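Local atomic coordinates of type II 3-hydroxyacyl-CoA dehydrogenase (Thermus thermophilus, PDB entry 1UAY), a protein that probably catalyses the NAD-dependent oxidation of 3-hydroxyacyl-CoA to 3-ketoacyl-CoA in fatty acid beta-oxidation, and binds adenosine in its nucleotide pocket. Residues 68-73 against 128-133; 6-11 against 72-77; 154-159 against 228-233; 124-129 against 170-175; 27-32 against 39-44. One frame throughout, in Å; residues are numbered along the deposited sequence.

Contact 1 (68-73 against 128-133)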
# COMPACT_ATOMS: atom_id res chain seq x y z
N PHE A 68 3.11 3.16 30.66
CA PHE A 68 2.63 4.00 29.57
C PHE A 68 3.17 3.60 28.20
O PHE A 68 2.42 3.50 27.24
CB PHE A 68 3.01 5.46 29.85
CG PHE A 68 2.47 6.43 28.84
CD1 PHE A 68 1.20 6.98 28.99
CD2 PHE A 68 3.22 6.78 27.72
CE1 PHE A 68 0.69 7.87 28.05
CE2 PHE A 68 2.71 7.66 26.76
CZ PHE A 68 1.44 8.21 26.93
N ALA A 69 4.48 3.38 28.12
CA ALA A 69 5.11 3.03 26.84
C ALA A 69 5.52 1.58 26.74
O ALA A 69 6.21 1.05 27.61
CB ALA A 69 6.32 3.92 26.61
N VAL A 70 5.08 0.94 25.66
CA VAL A 70 5.42 -0.45 25.41
C VAL A 70 6.03 -0.50 24.02
O VAL A 70 5.42 -0.04 23.05
CB VAL A 70 4.17 -1.36 25.45
CG1 VAL A 70 4.57 -2.81 25.18
CG2 VAL A 70 3.48 -1.24 26.80
N VAL A 71 7.24 -1.04 23.93
CA VAL A 71 7.93 -1.15 22.65
C VAL A 71 8.31 -2.60 22.39
O VAL A 71 9.11 -3.18 23.13
CB VAL A 71 9.22 -0.30 22.64
CG1 VAL A 71 9.89 -0.39 21.28
CG2 VAL A 71 8.90 1.15 22.99
N SER A 72 7.71 -3.20 21.37
CA SER A 72 8.02 -4.58 21.00
C SER A 72 9.13 -4.55 19.96
O SER A 72 8.89 -4.21 18.80
CB SER A 72 6.80 -5.30 20.42
OG SER A 72 6.10 -6.01 21.43
N ALA A 73 10.33 -4.91 20.37
CA ALA A 73 11.46 -4.91 19.46
C ALA A 73 12.19 -6.25 19.47
O ALA A 73 13.28 -6.37 18.90
CB ALA A 73 12.43 -3.79 19.82
N GLY A 128 -1.89 4.90 27.38
CA GLY A 128 -0.63 4.31 26.98
C GLY A 128 -0.46 4.25 25.47
O GLY A 128 -1.37 4.59 24.71
N VAL A 129 0.72 3.80 25.04
CA VAL A 129 1.04 3.68 23.63
C VAL A 129 1.87 2.43 23.41
O VAL A 129 2.86 2.20 24.11
CB VAL A 129 1.84 4.91 23.14
CG1 VAL A 129 2.13 4.79 21.64
CG2 VAL A 129 1.08 6.19 23.44
N ILE A 130 1.45 1.61 22.46
CA ILE A 130 2.15 0.38 22.13
C ILE A 130 2.76 0.52 20.74
O ILE A 130 2.05 0.75 19.76
CB ILE A 130 1.18 -0.82 22.17
CG1 ILE A 130 0.57 -0.93 23.58
CG2 ILE A 130 1.91 -2.11 21.80
CD1 ILE A 130 -0.44 -2.04 23.74
N VAL A 131 4.08 0.41 20.67
CA VAL A 131 4.80 0.54 19.41
C VAL A 131 5.41 -0.80 19.03
O VAL A 131 6.24 -1.35 19.76
CB VAL A 131 5.94 1.58 19.52
CG1 VAL A 131 6.62 1.76 18.17
CG2 VAL A 131 5.38 2.90 20.03
N ASN A 132 4.97 -1.34 17.90
CA ASN A 132 5.49 -2.61 17.42
C ASN A 132 6.53 -2.38 16.35
O ASN A 132 6.61 -1.29 15.77
CB ASN A 132 4.35 -3.48 16.88
CG ASN A 132 3.33 -3.84 17.95
OD1 ASN A 132 3.67 -3.96 19.12
ND2 ASN A 132 2.09 -4.03 17.54
N THR A 133 7.33 -3.40 16.08
CA THR A 133 8.38 -3.30 15.09
C THR A 133 8.21 -4.36 14.01
O THR A 133 8.26 -5.56 14.28
CB THR A 133 9.77 -3.48 15.74
OG1 THR A 133 9.89 -2.60 16.86
CG2 THR A 133 10.87 -3.16 14.74
O HOH W 1 3.50 -5.62 21.15
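Strands 68-72 and 128-133 run parallel, their axes 8° apart and 4.7 Å at closest approach, and Val129, Val70, Val131 and Ser72 in turn send their N-H across the gap. The straightest of the four bonds, Val131 N to Val70 O at 2.8 Å, has an N-H...O angle of 176°. At the start of the pair the ring of Phe68 reaches the other strand, because CG lies anti to the backbone N (chi1 -176°). One face of that ring receives Gly128 CA, 4.1 Å from the centroid and displaced toward the rim, a CH-pi contact. Phe68 CE2 also touches Val129 CG2 at 4.0 Å, obliquely to the ring, with the two side chains alongside and pointing the same way. These are neighbouring inner strands of the parallel Rossmann-type sheet of a short-chain dehydrogenase. Its face bearing Ala69, Val71 and Val129 is covered by helix 210-222, whereas Val70, Ser72 and Asn132 meet helix 91-116. On this second face Val70 CB packs on Ile130 CG1 at 4.1 Å. Farther along, Ser72 and Asn132 do not bond directly; one water joins them, accepting from Ser72 OG at 2.6 Å and donating to Asn132 OD1 at 2.6 Å. Beyond the regular pairing, Thr133 turns its hydroxyl toward the neighbouring strand, OG1 standing beside its own backbone N, and donates to Ser72 O at 2.7 Å. Thr133 OG1 has a further hydrogen-bond partner in Tyr213 OH.

Contact 2 (6-11 against 72-77). With ADN (adenosine), chain C.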
# COMPACT_ATOMS: atom_id res chain seq x y z
N LEU A 6 8.04 -0.63 29.00
CA LEU A 6 8.46 -2.01 28.81
C LEU A 6 9.00 -2.13 27.39
O LEU A 6 8.30 -1.80 26.43
CB LEU A 6 7.27 -2.97 28.97
CG LEU A 6 7.56 -4.43 28.59
CD1 LEU A 6 8.62 -5.01 29.52
CD2 LEU A 6 6.28 -5.24 28.66
N VAL A 7 10.24 -2.56 27.26
CA VAL A 7 10.86 -2.72 25.95
C VAL A 7 11.31 -4.16 25.78
O VAL A 7 12.18 -4.63 26.51
CB VAL A 7 12.09 -1.80 25.78
CG1 VAL A 7 12.70 -2.00 24.40
CG2 VAL A 7 11.70 -0.35 25.99
N THR A 8 10.71 -4.87 24.83
CA THR A 8 11.12 -6.25 24.59
C THR A 8 12.27 -6.18 23.59
O THR A 8 12.30 -5.31 22.72
CB THR A 8 9.97 -7.13 24.03
OG1 THR A 8 9.68 -6.77 22.67
CG2 THR A 8 8.72 -6.96 24.88
N GLY A 9 13.23 -7.09 23.73
CA GLY A 9 14.40 -7.09 22.86
C GLY A 9 15.38 -6.01 23.25
O GLY A 9 16.27 -5.65 22.48
N GLY A 10 15.24 -5.50 24.48
CA GLY A 10 16.09 -4.43 24.96
C GLY A 10 17.54 -4.74 25.29
O GLY A 10 18.27 -3.84 25.70
N ALA A 11 17.96 -5.99 25.11
CA ALA A 11 19.34 -6.35 25.40
C ALA A 11 20.29 -5.86 24.31
O ALA A 11 21.48 -5.70 24.56
CB ALA A 11 19.47 -7.87 25.55
N SER A 72 7.71 -3.20 21.37
CA SER A 72 8.02 -4.58 21.00
C SER A 72 9.13 -4.55 19.96
O SER A 72 8.89 -4.21 18.80
CB SER A 72 6.80 -5.30 20.42
OG SER A 72 6.10 -6.01 21.43
N ALA A 73 10.33 -4.91 20.37
CA ALA A 73 11.46 -4.91 19.46
C ALA A 73 12.19 -6.25 19.47
O ALA A 73 13.28 -6.37 18.90
CB ALA A 73 12.43 -3.79 19.82
N ALA A 74 11.59 -7.25 20.11
CA ALA A 74 12.19 -8.57 20.16
C ALA A 74 11.86 -9.28 18.86
O ALA A 74 10.73 -9.19 18.36
CB ALA A 74 11.63 -9.36 21.33
N GLY A 75 12.83 -9.98 18.30
CA GLY A 75 12.58 -10.69 17.07
C GLY A 75 13.75 -11.53 16.62
O GLY A 75 14.84 -11.47 17.19
N VAL A 76 13.50 -12.34 15.60
CA VAL A 76 14.53 -13.20 15.04
C VAL A 76 14.46 -13.11 13.53
O VAL A 76 13.45 -12.69 12.96
CB VAL A 76 14.34 -14.68 15.46
CG1 VAL A 76 14.46 -14.81 16.97
CG2 VAL A 76 12.99 -15.19 14.97
N GLY A 77 15.55 -13.49 12.87
CA GLY A 77 15.58 -13.45 11.43
C GLY A 77 15.80 -14.83 10.87
O GLY A 77 16.08 -15.78 11.61
O5' ADN C . 15.47 -8.07 18.57
C5' ADN C . 16.73 -8.56 19.03
C4' ADN C . 16.58 -8.71 20.56
O4' ADN C . 15.54 -9.74 20.54
C3' ADN C . 17.83 -9.49 21.02
O3' ADN C . 18.35 -8.71 22.12
C2' ADN C . 17.35 -10.88 21.50
O2' ADN C . 18.01 -11.42 22.64
C1' ADN C . 15.84 -10.64 21.58
N9 ADN C . 14.96 -11.82 21.49
C8 ADN C . 14.93 -12.78 20.45
N7 ADN C . 14.04 -13.72 20.60
C5 ADN C . 13.41 -13.39 21.80
C6 ADN C . 12.32 -13.99 22.56
N6 ADN C . 11.69 -15.10 22.17
N1 ADN C . 11.94 -13.37 23.76
C2 ADN C . 12.57 -12.23 24.19
N3 ADN C . 13.60 -11.58 23.55
C4 ADN C . 13.97 -12.21 22.37
O HOH W 2 7.78 -8.35 21.52
O HOH W 3 16.00 -5.20 19.62
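Thr8 OG1 is the polar centre of the contact between 6-11 and 72-77, accepting from two successive backbone amides. Ala73 N lies 3.0 Å from Thr8 OG1, and Ala74 N donates to the same oxygen at 3.2 Å. Both bonds are bent, with N-H...O angles of 136° and 144°. A chi1 of 72° places OG1 between the backbone N and the carbonyl carbon, facing the amides of Ala73 and Ala74. Ala73 N divides itself further, making a weak bond to Thr8 O. Thr8 and Ser72 pair in a parallel bridge, and a water links their hydroxyls, 2.7 Å from Thr8 OG1 and donating to Ser72 OG. The C-terminal ends of the inner strands 4-8 and 67-72 line the nucleotide site of the Rossmann fold, where a glycine-rich turn follows the first strand: Val7 to Gly10 is a type II beta turn. Packing is close around it. Ala74 CB touches Thr8 OG1 and sits 3.7 Å from Gly9 N, while Gly9, with positive phi, lets its CA lie close to the Ala73-Ala74 backbone, Gly9 CA being 4.1 Å from Ala73 C. Adenosine O5' donates to Ala73 O at 2.8 Å, and Gly75 N offers O5' a weak bond. Gly9 CA approaches the ribose at C4', 3.6 Å away, and Val76 CG1 lies 3.8 Å from N7 of the base. Asp33, Asp47, Ser12 and Val48 supply further hydrogen bonds to the nucleoside.

Contact 3 (154-159 against 228-233)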
# COMPACT_ATOMS: atom_id res chain seq x y z
N GLY A 154 2.27 -9.85 9.24
CA GLY A 154 1.24 -10.06 10.24
C GLY A 154 1.24 -8.92 11.23
O GLY A 154 0.18 -8.45 11.65
N VAL A 155 2.43 -8.46 11.62
CA VAL A 155 2.55 -7.36 12.56
C VAL A 155 1.94 -6.10 11.93
O VAL A 155 1.20 -5.36 12.58
CB VAL A 155 4.02 -7.09 12.93
CG1 VAL A 155 4.12 -5.84 13.79
CG2 VAL A 155 4.59 -8.29 13.69
N VAL A 156 2.25 -5.87 10.66
CA VAL A 156 1.71 -4.71 9.96
C VAL A 156 0.18 -4.72 9.96
O VAL A 156 -0.45 -3.72 10.30
CB VAL A 156 2.20 -4.68 8.49
CG1 VAL A 156 1.37 -3.70 7.67
CG2 VAL A 156 3.67 -4.28 8.46
N ALA A 157 -0.41 -5.86 9.60
CA ALA A 157 -1.87 -5.99 9.54
C ALA A 157 -2.56 -5.90 10.89
O ALA A 157 -3.74 -5.54 10.97
CB ALA A 157 -2.23 -7.31 8.85
N LEU A 158 -1.84 -6.23 11.96
CA LEU A 158 -2.38 -6.18 13.31
C LEU A 158 -2.60 -4.74 13.78
O LEU A 158 -3.51 -4.45 14.57
CB LEU A 158 -1.42 -6.88 14.27
CG LEU A 158 -1.65 -6.72 15.77
CD1 LEU A 158 -2.99 -7.34 16.14
CD2 LEU A 158 -0.52 -7.40 16.54
N THR A 159 -1.77 -3.83 13.28
CA THR A 159 -1.82 -2.44 13.70
C THR A 159 -3.19 -1.77 13.74
O THR A 159 -3.61 -1.27 14.78
CB THR A 159 -0.90 -1.56 12.83
OG1 THR A 159 0.34 -2.24 12.59
CG2 THR A 159 -0.60 -0.25 13.54
N GLY A 228 -2.43 3.83 14.50
CA GLY A 228 -2.88 2.85 13.52
C GLY A 228 -2.14 2.90 12.21
O GLY A 228 -2.63 2.41 11.19
N GLU A 229 -0.94 3.46 12.24
CA GLU A 229 -0.11 3.61 11.06
C GLU A 229 1.20 2.82 11.16
O GLU A 229 1.65 2.47 12.25
CB GLU A 229 0.20 5.11 10.85
CG GLU A 229 1.41 5.44 9.97
CD GLU A 229 1.18 5.19 8.49
OE1 GLU A 229 0.49 4.21 8.15
OE2 GLU A 229 1.72 5.98 7.67
N VAL A 230 1.77 2.53 10.00
CA VAL A 230 3.05 1.84 9.90
C VAL A 230 3.99 2.88 9.31
O VAL A 230 3.76 3.39 8.22
CB VAL A 230 2.98 0.62 8.94
CG1 VAL A 230 4.37 0.04 8.75
CG2 VAL A 230 2.04 -0.43 9.50
N VAL A 231 5.05 3.20 10.05
CA VAL A 231 6.02 4.19 9.59
C VAL A 231 7.31 3.54 9.13
O VAL A 231 8.00 2.88 9.91
CB VAL A 231 6.37 5.19 10.72
CG1 VAL A 231 7.32 6.26 10.18
CG2 VAL A 231 5.10 5.83 11.27
N ARG A 232 7.62 3.70 7.84
CA ARG A 232 8.85 3.14 7.29
C ARG A 232 10.02 4.03 7.67
O ARG A 232 9.99 5.24 7.47
CB ARG A 232 8.76 3.05 5.75
CG ARG A 232 7.65 2.14 5.23
CD ARG A 232 7.67 2.03 3.70
NE ARG A 232 8.93 1.47 3.20
CZ ARG A 232 9.01 0.48 2.32
NH1 ARG A 232 7.91 -0.08 1.83
NH2 ARG A 232 10.20 0.03 1.94
N LEU A 233 11.06 3.41 8.23
CA LEU A 233 12.27 4.13 8.64
C LEU A 233 13.35 3.37 7.87
O LEU A 233 13.98 2.46 8.41
CB LEU A 233 12.48 3.99 10.15
CG LEU A 233 13.64 4.78 10.75
CD1 LEU A 233 13.41 6.27 10.56
CD2 LEU A 233 13.75 4.45 12.23
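Helix 146-166 packs here against the beginning of strand 230-233, an outermost strand of the parallel sheet within this chain. Val156 and Val230 meet methyl to methyl, CG1 of Val156 lying 3.8 Å from CG2 of Val230, with the two side chains crossing at about a right angle. Thr159 approaches the same methyl, and Thr159 OG1 stands 4.0 Å from Val230 CG2. Thr159 turns its other branch to the backbone: CG2, anti to its own N (chi1 -42° for OG1), rests 3.8 Å from Gly228 C and equally near Glu229 O. The hydroxyl instead folds back on its helix and donates to Val156 O at 2.8 Å, from 37° above the carbonyl plane. Thr159 N reaches Val156 O from the same face, and Thr175 OG1 of the adjacent strand is a second hydrogen-bond partner of the hydroxyl. Glu229 points away from the helix; its OE1 takes a weak bond from Val230 N, and OE2 accepts from Arg232 N of the second subunit. The helix thus meets this strand through methyl groups and backbone, while the threonine hydroxyl is satisfied by its own helix and strand 171-178, and the glutamate serves the subunit interface.

Contact 4 (124-129 against 170-175)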
# COMPACT_ATOMS: atom_id res chain seq x y z
N GLU A 124 -4.13 14.15 27.39
CA GLU A 124 -4.57 13.85 26.03
C GLU A 124 -5.58 12.71 25.98
O GLU A 124 -6.06 12.34 24.91
CB GLU A 124 -3.36 13.50 25.16
CG GLU A 124 -2.31 14.59 25.04
CD GLU A 124 -2.85 15.85 24.40
OE1 GLU A 124 -3.42 15.76 23.30
OE2 GLU A 124 -2.71 16.94 25.00
N GLY A 125 -5.89 12.14 27.14
CA GLY A 125 -6.84 11.04 27.20
C GLY A 125 -6.16 9.70 26.96
O GLY A 125 -6.82 8.67 26.80
N GLN A 126 -4.83 9.72 26.95
CA GLN A 126 -4.04 8.52 26.70
C GLN A 126 -3.73 7.71 27.95
O GLN A 126 -3.29 8.26 28.97
CB GLN A 126 -2.71 8.88 26.04
CG GLN A 126 -2.84 9.66 24.74
CD GLN A 126 -1.49 10.10 24.20
OE1 GLN A 126 -1.18 9.87 23.03
NE2 GLN A 126 -0.68 10.73 25.04
N ARG A 127 -3.95 6.40 27.87
CA ARG A 127 -3.63 5.50 28.96
C ARG A 127 -2.28 4.86 28.65
O ARG A 127 -1.60 4.35 29.54
CB ARG A 127 -4.69 4.42 29.11
CG ARG A 127 -5.98 4.91 29.76
CD ARG A 127 -6.82 3.75 30.26
NE ARG A 127 -7.98 4.20 31.02
CZ ARG A 127 -9.10 4.66 30.46
NH1 ARG A 127 -9.21 4.73 29.15
NH2 ARG A 127 -10.10 5.06 31.23
N GLY A 128 -1.89 4.90 27.38
CA GLY A 128 -0.63 4.31 26.98
C GLY A 128 -0.46 4.25 25.47
O GLY A 128 -1.37 4.59 24.71
N VAL A 129 0.72 3.80 25.04
CA VAL A 129 1.04 3.68 23.63
C VAL A 129 1.87 2.43 23.41
O VAL A 129 2.86 2.20 24.11
CB VAL A 129 1.84 4.91 23.14
CG1 VAL A 129 2.13 4.79 21.64
CG2 VAL A 129 1.08 6.19 23.44
N GLY A 170 -8.15 4.51 25.11
CA GLY A 170 -7.13 5.54 25.11
C GLY A 170 -5.72 4.99 24.92
O GLY A 170 -4.75 5.58 25.38
N ILE A 171 -5.61 3.85 24.25
CA ILE A 171 -4.30 3.25 24.01
C ILE A 171 -4.02 3.24 22.51
O ILE A 171 -4.79 2.68 21.73
CB ILE A 171 -4.23 1.80 24.56
CG1 ILE A 171 -4.39 1.83 26.09
CG2 ILE A 171 -2.89 1.16 24.19
CD1 ILE A 171 -4.61 0.47 26.70
N ARG A 172 -2.93 3.88 22.12
CA ARG A 172 -2.55 3.94 20.71
C ARG A 172 -1.68 2.74 20.33
O ARG A 172 -1.00 2.16 21.17
CB ARG A 172 -1.77 5.23 20.41
CG ARG A 172 -2.61 6.49 20.43
CD ARG A 172 -1.84 7.67 19.85
NE ARG A 172 -0.89 8.27 20.79
CZ ARG A 172 0.41 8.44 20.54
NH1 ARG A 172 0.94 8.04 19.40
NH2 ARG A 172 1.18 9.04 21.45
N VAL A 173 -1.74 2.37 19.06
CA VAL A 173 -0.94 1.28 18.53
C VAL A 173 -0.34 1.75 17.21
O VAL A 173 -1.06 2.10 16.28
CB VAL A 173 -1.77 -0.00 18.27
CG1 VAL A 173 -0.86 -1.13 17.79
CG2 VAL A 173 -2.49 -0.42 19.54
N VAL A 174 0.98 1.78 17.16
CA VAL A 174 1.71 2.23 15.98
C VAL A 174 2.81 1.22 15.68
O VAL A 174 3.36 0.60 16.59
CB VAL A 174 2.36 3.61 16.22
CG1 VAL A 174 3.18 4.03 15.00
CG2 VAL A 174 1.27 4.64 16.50
N THR A 175 3.14 1.07 14.40
CA THR A 175 4.18 0.14 14.00
C THR A 175 5.29 0.85 13.24
O THR A 175 5.02 1.66 12.35
CB THR A 175 3.62 -0.98 13.10
OG1 THR A 175 2.69 -1.77 13.85
CG2 THR A 175 4.74 -1.87 12.59
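Arg172 and Gln126 form the side-chain bond of this contact, the guanidinium gripping a single amide oxygen side-on with two nitrogens. Arg172 NE donates to Gln126 OE1 at 2.8 Å and Arg172 NH2 to the same OE1 at 3.0 Å. The amide and guanidinium planes are only 14° apart, which lets both N-H groups converge on the oxygen. Arg172 reaches it through a bend at chi3 (-80°), and its NH1 is engaged by the carbonyls of Ile220 and Leu226, so the buried group is tied down on several sides.

Two backbone bonds accompany it. Arg127 N donates to Gly170 O at 2.7 Å, and Arg172 N donates to Gly128 O at 3.1 Å.

In van der Waals packing, Val129 CG2 lies over one face of the Arg172 guanidinium, 3.5 Å from NH2 and toward its rim. Ile171 CG1 touches Arg127 CB at 4.0 Å on the face of the sheet opposite Val129. From the second subunit, Phe203 packs on both Gln126 and Arg172.

Gly170 CA makes a CA-H...O contact with Gly125 O at 3.6 Å. With its positive phi, Gly170 is the C-prime residue of the Schellman motif that ends helix 146-166, and the chain enters strand 171-178 parallel to 128-133: a beta-alpha-beta unit of the Rossmann-type fold.

Contact 5 (27-32 against 39-44)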
# COMPACT_ATOMS: atom_id res chain seq x y z
N TYR A 27 11.60 7.79 31.87
CA TYR A 27 10.78 6.61 32.13
C TYR A 27 11.51 5.60 33.01
O TYR A 27 12.74 5.53 32.99
CB TYR A 27 10.42 5.89 30.82
CG TYR A 27 9.37 6.56 29.97
CD1 TYR A 27 9.70 7.58 29.09
CD2 TYR A 27 8.03 6.17 30.06
CE1 TYR A 27 8.73 8.20 28.30
CE2 TYR A 27 7.06 6.78 29.28
CZ TYR A 27 7.41 7.79 28.40
OH TYR A 27 6.44 8.39 27.63
N ARG A 28 10.74 4.85 33.79
CA ARG A 28 11.28 3.79 34.64
C ARG A 28 11.19 2.61 33.66
O ARG A 28 10.12 2.05 33.45
CB ARG A 28 10.37 3.55 35.84
CG ARG A 28 10.30 4.71 36.82
CD ARG A 28 11.57 4.82 37.64
NE ARG A 28 11.45 5.79 38.72
CZ ARG A 28 12.33 5.93 39.71
NH1 ARG A 28 13.40 5.15 39.76
NH2 ARG A 28 12.13 6.84 40.65
N VAL A 29 12.32 2.25 33.07
CA VAL A 29 12.36 1.22 32.05
C VAL A 29 12.66 -0.22 32.45
O VAL A 29 13.63 -0.50 33.15
CB VAL A 29 13.38 1.61 30.95
CG1 VAL A 29 13.38 0.58 29.83
CG2 VAL A 29 13.03 2.99 30.40
N VAL A 30 11.80 -1.12 31.98
CA VAL A 30 11.96 -2.55 32.21
C VAL A 30 12.20 -3.19 30.85
O VAL A 30 11.46 -2.92 29.89
CB VAL A 30 10.70 -3.19 32.83
CG1 VAL A 30 10.85 -4.71 32.84
CG2 VAL A 30 10.50 -2.66 34.24
N VAL A 31 13.23 -4.01 30.76
CA VAL A 31 13.56 -4.71 29.53
C VAL A 31 13.18 -6.18 29.66
O VAL A 31 13.43 -6.80 30.69
CB VAL A 31 15.09 -4.65 29.25
CG1 VAL A 31 15.46 -5.65 28.16
CG2 VAL A 31 15.48 -3.24 28.83
N LEU A 32 12.53 -6.72 28.63
CA LEU A 32 12.19 -8.14 28.60
C LEU A 32 13.01 -8.67 27.43
O LEU A 32 12.85 -8.23 26.29
CB LEU A 32 10.70 -8.38 28.33
CG LEU A 32 10.35 -9.86 28.10
CD1 LEU A 32 10.77 -10.70 29.31
CD2 LEU A 32 8.86 -10.00 27.84
N GLU A 39 23.45 -2.20 31.29
CA GLU A 39 23.03 -0.80 31.30
C GLU A 39 22.24 -0.53 32.58
O GLU A 39 21.91 -1.45 33.32
CB GLU A 39 22.16 -0.50 30.08
CG GLU A 39 22.86 -0.64 28.74
CD GLU A 39 24.04 0.30 28.57
OE1 GLU A 39 23.97 1.44 29.08
OE2 GLU A 39 25.02 -0.09 27.91
N ASP A 40 21.95 0.75 32.83
CA ASP A 40 21.18 1.13 34.01
C ASP A 40 19.70 0.97 33.68
O ASP A 40 18.96 1.94 33.54
CB ASP A 40 21.50 2.57 34.40
CG ASP A 40 20.77 3.01 35.66
OD1 ASP A 40 20.43 2.15 36.49
OD2 ASP A 40 20.54 4.23 35.81
N LEU A 41 19.29 -0.29 33.53
CA LEU A 41 17.92 -0.64 33.20
C LEU A 41 17.53 -1.84 34.05
O LEU A 41 18.39 -2.53 34.60
CB LEU A 41 17.81 -1.04 31.72
CG LEU A 41 18.23 -0.01 30.66
CD1 LEU A 41 18.37 -0.70 29.31
CD2 LEU A 41 17.20 1.11 30.60
N ILE A 42 16.23 -2.09 34.16
CA ILE A 42 15.73 -3.23 34.92
C ILE A 42 15.58 -4.36 33.91
O ILE A 42 14.81 -4.25 32.95
CB ILE A 42 14.37 -2.92 35.56
CG1 ILE A 42 14.53 -1.78 36.57
CG2 ILE A 42 13.82 -4.16 36.24
CD1 ILE A 42 13.22 -1.20 37.05
N TYR A 43 16.31 -5.44 34.12
CA TYR A 43 16.27 -6.58 33.20
C TYR A 43 15.45 -7.75 33.71
O TYR A 43 15.70 -8.29 34.78
CB TYR A 43 17.68 -7.07 32.91
CG TYR A 43 18.53 -6.12 32.10
CD1 TYR A 43 18.41 -6.05 30.71
CD2 TYR A 43 19.45 -5.28 32.72
CE1 TYR A 43 19.18 -5.17 29.96
CE2 TYR A 43 20.23 -4.40 31.98
CZ TYR A 43 20.10 -4.35 30.60
OH TYR A 43 20.87 -3.48 29.88
N VAL A 44 14.45 -8.13 32.92
CA VAL A 44 13.62 -9.28 33.22
C VAL A 44 13.97 -10.26 32.11
O VAL A 44 13.74 -9.98 30.93
CB VAL A 44 12.11 -8.94 33.18
CG1 VAL A 44 11.30 -10.21 33.38
CG2 VAL A 44 11.77 -7.94 34.26
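Val31 N donates to Ile42 O at 2.7 Å with an N-H...O angle of 175°, the shortest polar bond between strands 28-32 and 42-44. Val44 N returns a bond to Val31 O at 2.8 Å and Ile42 N a longer one to Val29 O at 3.2 Å, so Val31 uses both its N-H and its carbonyl in the parallel pairing. The axes splay by 27°. On one face, Val30 CG1 meets Val44 CG2 at 3.6 Å, while Val30 CG2 rests against Ile42 CB at 4.1 Å; helix 51-64 covers Ile42 and Val44 there. Across the sheet, Val31 is flanked by two side chains. Its CG2 touches Leu41 CD1 at 3.9 Å, and its CB lies 3.9 Å from Tyr43 CD1, obliquely to the ring, with the side chains alongside. Leu41 spreads its other methyl, CD2, onto Val29 CB, a reach given by CG standing beside the backbone N (chi1 -58°). Tyr43 OH accepts from Glu39 N at 3.2 Å. Strand 42-45, outermost within this chain, is thus held by three backbone hydrogen bonds and by aliphatic packing on both faces, while the Tyr43 hydroxyl is used within its own segment.

Overall arrangement
All five contacts reach one parallel sheet, ordered 42-45, 28-33, 4-8, 67-72, 128-133, 171-178, 230-233, so contact 5 and contact 3 lie toward its two ends, with centres about 25 Å apart. Contact 1 is joined to contact 2 through Ser72 and Ala73, and by Val71 N to Leu6 O (2.8 Å); it shares Gly128 and Val129 with contact 4. Contact 5 joins contact 2 through Gly9 N to Leu32 O (2.8 Å). Contacts 3 and 4 meet where Thr159 OG1 lies 2.7 Å from Thr175 OG1, and both touch the second subunit. Adenosine sits at contact 2, about 5 Å from the side chains of Ala73 and Leu32.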